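Local structure of crystal protein (Bacillus thuringiensis serovar dakota, 2ZTB) at residues 37-42 and 51-56; 193-198 and 213-218. The protein recognises cancer cells and, as a toxin resembling the aerolysin family, probably damages them by forming pores in their membrane. One frame throughout, in Å; residues are numbered along the deposited sequence.

Interaction 1. Residues 37-42 and 51-56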
loop_
_atom_site.group_PDB
_atom_site.type_symbol
_atom_site.label_atom_id
_atom_site.label_comp_id
_atom_site.label_asym_id
_atom_site.label_seq_id
_atom_site.Cartn_x
_atom_site.Cartn_y
_atom_site.Cartn_z
ATOM N N GLY A 37 -7.157 34.891 -14.907
ATOM C CA GLY A 37 -7.047 33.445 -14.864
ATOM C C GLY A 37 -5.741 32.987 -14.258
ATOM O O GLY A 37 -4.836 33.795 -14.039
ATOM N N ILE A 38 -5.647 31.681 -14.015
ATOM C CA ILE A 38 -4.471 31.061 -13.396
ATOM C C ILE A 38 -4.091 29.826 -14.210
ATOM O O ILE A 38 -4.848 29.407 -15.070
ATOM C CB ILE A 38 -4.695 30.709 -11.884
ATOM C CG1 ILE A 38 -5.786 29.632 -11.705
ATOM C CG2 ILE A 38 -4.952 32.022 -11.043
ATOM C CD1 ILE A 38 -5.912 29.040 -10.289
ATOM N N ALA A 39 -2.917 29.262 -13.946
ATOM C CA ALA A 39 -2.373 28.192 -14.751
ATOM C C ALA A 39 -1.450 27.298 -13.937
ATOM O O ALA A 39 -0.777 27.756 -13.021
ATOM C CB ALA A 39 -1.633 28.759 -15.957
ATOM N N LEU A 40 -1.450 26.010 -14.286
ATOM C CA LEU A 40 -0.633 24.995 -13.639
ATOM C C LEU A 40 -0.258 24.027 -14.719
ATOM O O LEU A 40 -1.132 23.443 -15.363
ATOM C CB LEU A 40 -1.437 24.274 -12.548
ATOM C CG LEU A 40 -0.840 23.128 -11.726
ATOM C CD1 LEU A 40 0.381 23.583 -10.920
ATOM C CD2 LEU A 40 -1.900 22.560 -10.809
ATOM N N ASN A 41 1.042 23.850 -14.921
ATOM C CA ASN A 41 1.539 22.899 -15.924
ATOM C C ASN A 41 0.778 23.058 -17.255
ATOM O O ASN A 41 0.884 24.120 -17.889
ATOM C CB ASN A 41 1.498 21.473 -15.366
ATOM C CG ASN A 41 2.312 21.329 -14.087
ATOM O OD1 ASN A 41 3.478 21.709 -14.047
ATOM N ND2 ASN A 41 1.704 20.770 -13.041
ATOM N N ASN A 42 -0.017 22.057 -17.653
ATOM C CA ASN A 42 -0.792 22.150 -18.911
ATOM C C ASN A 42 -2.285 22.517 -18.802
ATOM O O ASN A 42 -3.040 22.388 -19.777
ATOM C CB ASN A 42 -0.598 20.891 -19.766
ATOM C CG ASN A 42 0.813 20.785 -20.325
ATOM O OD1 ASN A 42 1.633 19.948 -19.769
ATOM N ND2 ASN A 42 1.116 21.640 -21.429
ATOM N N PRO A 51 -2.221 28.767 -25.060
ATOM C CA PRO A 51 -1.965 27.690 -24.098
ATOM C C PRO A 51 -1.465 28.223 -22.745
ATOM O O PRO A 51 -0.961 29.347 -22.680
ATOM C CB PRO A 51 -0.897 26.825 -24.794
ATOM C CG PRO A 51 -0.260 27.702 -25.795
ATOM C CD PRO A 51 -1.273 28.742 -26.191
ATOM N N PRO A 52 -1.620 27.426 -21.666
ATOM C CA PRO A 52 -1.194 27.850 -20.335
ATOM C C PRO A 52 0.183 28.515 -20.347
ATOM O O PRO A 52 1.133 27.957 -20.906
ATOM C CB PRO A 52 -1.166 26.535 -19.531
ATOM C CG PRO A 52 -1.425 25.434 -20.529
ATOM C CD PRO A 52 -2.191 26.068 -21.633
ATOM N N ILE A 53 0.273 29.704 -19.744
ATOM C CA ILE A 53 1.508 30.491 -19.743
ATOM C C ILE A 53 2.628 29.757 -19.010
ATOM O O ILE A 53 3.804 30.068 -19.171
ATOM C CB ILE A 53 1.289 31.909 -19.157
ATOM C CG1 ILE A 53 0.793 31.827 -17.698
ATOM C CG2 ILE A 53 0.321 32.702 -20.053
ATOM C CD1 ILE A 53 0.816 33.128 -16.941
ATOM N N THR A 54 2.250 28.762 -18.219
ATOM C CA THR A 54 3.199 27.960 -17.474
ATOM C C THR A 54 3.977 27.025 -18.405
ATOM O O THR A 54 5.174 26.800 -18.203
ATOM C CB THR A 54 2.487 27.145 -16.383
ATOM O OG1 THR A 54 1.189 26.759 -16.854
ATOM C CG2 THR A 54 2.342 27.978 -15.113
ATOM N N ALA A 55 3.300 26.484 -19.422
ATOM C CA ALA A 55 3.979 25.686 -20.447
ATOM C C ALA A 55 4.711 26.614 -21.432
ATOM O O ALA A 55 5.911 26.416 -21.705
ATOM C CB ALA A 55 2.999 24.733 -21.166
ATOM N N GLN A 56 4.011 27.634 -21.946
ATOM C CA GLN A 56 4.675 28.645 -22.799
ATOM C C GLN A 56 6.024 29.076 -22.217
ATOM O O GLN A 56 7.080 28.965 -22.911
ATOM C CB GLN A 56 3.797 29.885 -23.013
ATOM C CG GLN A 56 2.502 29.628 -23.786
ATOM C CD GLN A 56 1.895 30.979 -24.241
ATOM O OE1 GLN A 56 0.840 31.408 -23.708
ATOM N NE2 GLN A 56 2.570 31.667 -25.223
#
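The carbonyl group of N42 has P52 CG over one face, 3.5 Å from N42 C. A55 CB approaches the N42 side-chain amide obliquely, 3.6 Å from ND2 and above the amide plane. N41 and N42 form a two-residue β-hairpin turn of type II' (N41 phi 46°) between strands 37-40 and 43-46, and the short helix 53-56 packs back against it, with P52 at its N-cap. The one cross-contact hydrogen bond runs from T54 OG1 to N41 O at 2.9 Å. T54 holds OG1 between its backbone N and carbonyl carbon (chi1 34°), which turns the hydroxyl toward N41 O and leaves CG2 anti to the carbonyl carbon. The hydroxyl meets the carbonyl at a C=O...O angle of 128°, tilted from its plane. N41 CB points away from the helix, and its side-chain amide is engaged by both C61 N (to OD1) and L8 O (from ND2). Around A39 the contact is apolar: A39 CB reaches P52 CB at 4.2 Å and I53 CG1 at 4.3 Å, while I53 and T54 continue onto F212. A39 CB also lies 3.6 Å from T54 OG1, and T54 CG2 rests 3.8 Å from A39 O.

Interaction 2. Residues 193-198 and 213-218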
loop_
_atom_site.group_PDB
_atom_site.type_symbol
_atom_site.label_atom_id
_atom_site.label_comp_id
_atom_site.label_asym_id
_atom_site.label_seq_id
_atom_site.Cartn_x
_atom_site.Cartn_y
_atom_site.Cartn_z
ATOM N N GLY A 193 7.780 23.946 -7.396
ATOM C CA GLY A 193 7.507 24.524 -8.714
ATOM C C GLY A 193 6.569 25.715 -8.653
ATOM O O GLY A 193 6.464 26.367 -7.621
ATOM N N TYR A 194 5.862 25.984 -9.749
ATOM C CA TYR A 194 5.204 27.284 -9.930
ATOM C C TYR A 194 3.761 27.210 -10.396
ATOM O O TYR A 194 3.343 26.220 -11.014
ATOM C CB TYR A 194 6.010 28.163 -10.909
ATOM C CG TYR A 194 7.465 28.332 -10.523
ATOM C CD1 TYR A 194 8.408 27.347 -10.844
ATOM C CD2 TYR A 194 7.904 29.471 -9.841
ATOM C CE1 TYR A 194 9.736 27.470 -10.481
ATOM C CE2 TYR A 194 9.255 29.619 -9.482
ATOM C CZ TYR A 194 10.155 28.601 -9.801
ATOM O OH TYR A 194 11.486 28.710 -9.467
ATOM N N PHE A 195 3.014 28.268 -10.068
ATOM C CA PHE A 195 1.730 28.585 -10.684
ATOM C C PHE A 195 1.861 29.874 -11.504
ATOM O O PHE A 195 2.731 30.719 -11.232
ATOM C CB PHE A 195 0.669 28.803 -9.623
ATOM C CG PHE A 195 0.128 27.537 -9.007
ATOM C CD1 PHE A 195 0.866 26.829 -8.074
ATOM C CD2 PHE A 195 -1.151 27.101 -9.317
ATOM C CE1 PHE A 195 0.360 25.673 -7.495
ATOM C CE2 PHE A 195 -1.670 25.957 -8.735
ATOM C CZ PHE A 195 -0.917 25.242 -7.816
ATOM N N GLY A 196 0.978 30.026 -12.493
ATOM C CA GLY A 196 0.958 31.203 -13.368
ATOM C C GLY A 196 -0.347 31.955 -13.185
ATOM O O GLY A 196 -1.333 31.386 -12.739
ATOM N N ALA A 197 -0.346 33.244 -13.494
ATOM C CA ALA A 197 -1.569 34.041 -13.494
ATOM C C ALA A 197 -1.497 35.089 -14.580
ATOM O O ALA A 197 -0.431 35.668 -14.827
ATOM C CB ALA A 197 -1.807 34.700 -12.127
ATOM N N ASN A 198 -2.626 35.327 -15.241
ATOM C CA ASN A 198 -2.719 36.434 -16.205
ATOM C C ASN A 198 -3.668 37.512 -15.727
ATOM O O ASN A 198 -4.784 37.223 -15.287
ATOM C CB ASN A 198 -3.088 35.953 -17.616
ATOM C CG ASN A 198 -4.438 35.248 -17.675
ATOM O OD1 ASN A 198 -4.556 34.073 -17.322
ATOM N ND2 ASN A 198 -5.461 35.966 -18.135
ATOM N N ASN A 213 4.633 32.453 -9.544
ATOM C CA ASN A 213 5.027 32.444 -8.147
ATOM C C ASN A 213 5.201 31.016 -7.713
ATOM O O ASN A 213 4.451 30.146 -8.156
ATOM C CB ASN A 213 3.973 33.133 -7.271
ATOM C CG ASN A 213 4.117 34.628 -7.275
ATOM O OD1 ASN A 213 4.790 35.201 -6.424
ATOM N ND2 ASN A 213 3.513 35.269 -8.252
ATOM N N PRO A 214 6.207 30.751 -6.861
ATOM C CA PRO A 214 6.360 29.382 -6.359
ATOM C C PRO A 214 5.085 28.932 -5.674
ATOM O O PRO A 214 4.368 29.753 -5.092
ATOM C CB PRO A 214 7.516 29.480 -5.350
ATOM C CG PRO A 214 7.720 30.924 -5.119
ATOM C CD PRO A 214 7.241 31.657 -6.329
ATOM N N ALA A 215 4.805 27.635 -5.765
ATOM C CA ALA A 215 3.651 27.002 -5.124
ATOM C C ALA A 215 3.426 27.439 -3.664
ATOM O O ALA A 215 2.290 27.609 -3.239
ATOM C CB ALA A 215 3.790 25.457 -5.225
ATOM N N ARG A 216 4.502 27.621 -2.904
ATOM C CA ARG A 216 4.419 28.001 -1.480
ATOM C C ARG A 216 3.794 29.388 -1.259
ATOM O O ARG A 216 3.244 29.655 -0.187
ATOM C CB ARG A 216 5.808 27.909 -0.808
ATOM C CG ARG A 216 6.588 29.208 -0.783
ATOM C CD ARG A 216 7.964 29.059 -0.134
ATOM N NE ARG A 216 8.923 28.490 -1.080
ATOM C CZ ARG A 216 9.712 29.206 -1.874
ATOM N NH1 ARG A 216 10.535 28.588 -2.708
ATOM N NH2 ARG A 216 9.683 30.529 -1.832
ATOM N N ASP A 217 3.879 30.258 -2.268
ATOM C CA ASP A 217 3.249 31.577 -2.226
ATOM C C ASP A 217 1.733 31.577 -2.427
ATOM O O ASP A 217 1.074 32.540 -2.041
ATOM C CB ASP A 217 3.854 32.508 -3.285
ATOM C CG ASP A 217 5.290 32.893 -2.990
ATOM O OD1 ASP A 217 5.831 32.524 -1.922
ATOM O OD2 ASP A 217 5.882 33.586 -3.842
ATOM N N VAL A 218 1.178 30.536 -3.056
ATOM C CA VAL A 218 -0.247 30.564 -3.428
ATOM C C VAL A 218 -1.078 29.381 -2.873
ATOM O O VAL A 218 -2.318 29.388 -2.957
ATOM C CB VAL A 218 -0.429 30.727 -4.968
ATOM C CG1 VAL A 218 0.144 32.104 -5.443
ATOM C CG2 VAL A 218 0.239 29.549 -5.757
#
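F195 and V218 are brought together by their first torsions: F195 carries CG beside its backbone N (chi1 -77°), and V218 tucks CG2 between its own backbone N and carbonyl carbon (chi1 -64°), so that V218 CG2 lands 3.6 Å from F195 CD1. The setting is the end of an antiparallel β ladder, where the strand reaching P214 turns into the weakly bonded helix 215-218. F195 and N213 form a hydrogen-bonded pair, joined both ways: F195 N to N213 O at 3.0 Å, nearly straight along the C=O, and N213 N to F195 O at 3.1 Å, in the carbonyl plane. The next pair, Y194 and P214, is a non-hydrogen-bonded one, with side chains that diverge; proline fits here because this position asks no N-H of it toward Y194. The ladder closes at the corner of the chain, where A215 N donates to G193 O at 2.8 Å with an N-H...O angle of 164°, although it is tilted from the carbonyl plane. The same oxygen receives a CA-H...O contact from P214 CA.

Side chains pack on two fronts. The F195 ring has A215 CA at its edge, near the ring plane, with A215 CB 4.1 Å from F195 CE1, and F27 of helix 20-31 touches both F195 and V218. The Y194 ring meets Y59 edge-to-face and lies obliquely to the N213-P214 peptide, Y194 CD2 3.7 Å from P214 N.

Overall arrangement
Both contacts sit near one end of the elongated chain, on neighbouring strands of one antiparallel sheet, their centres about 11 Å apart. Strand 37-40 pairs with strand 168-199 through probable hydrogen bonds A39 N to G196 O and N198 N to G37 O, and I53 CD1 packs on A197 O, so interaction 1 leans directly on interaction 2. Interaction 1 is the more buried, though N42 reaches the surface. Their chemistry differs: 37-42 and 51-56 join a strand and its turn to a helix by one side-chain hydroxyl and small apolar groups, whereas 193-198 pairs with the strand end 213-214 through backbone hydrogen bonds and packs F195 on the helix that follows. Helix 20-31 touches I38 and F195.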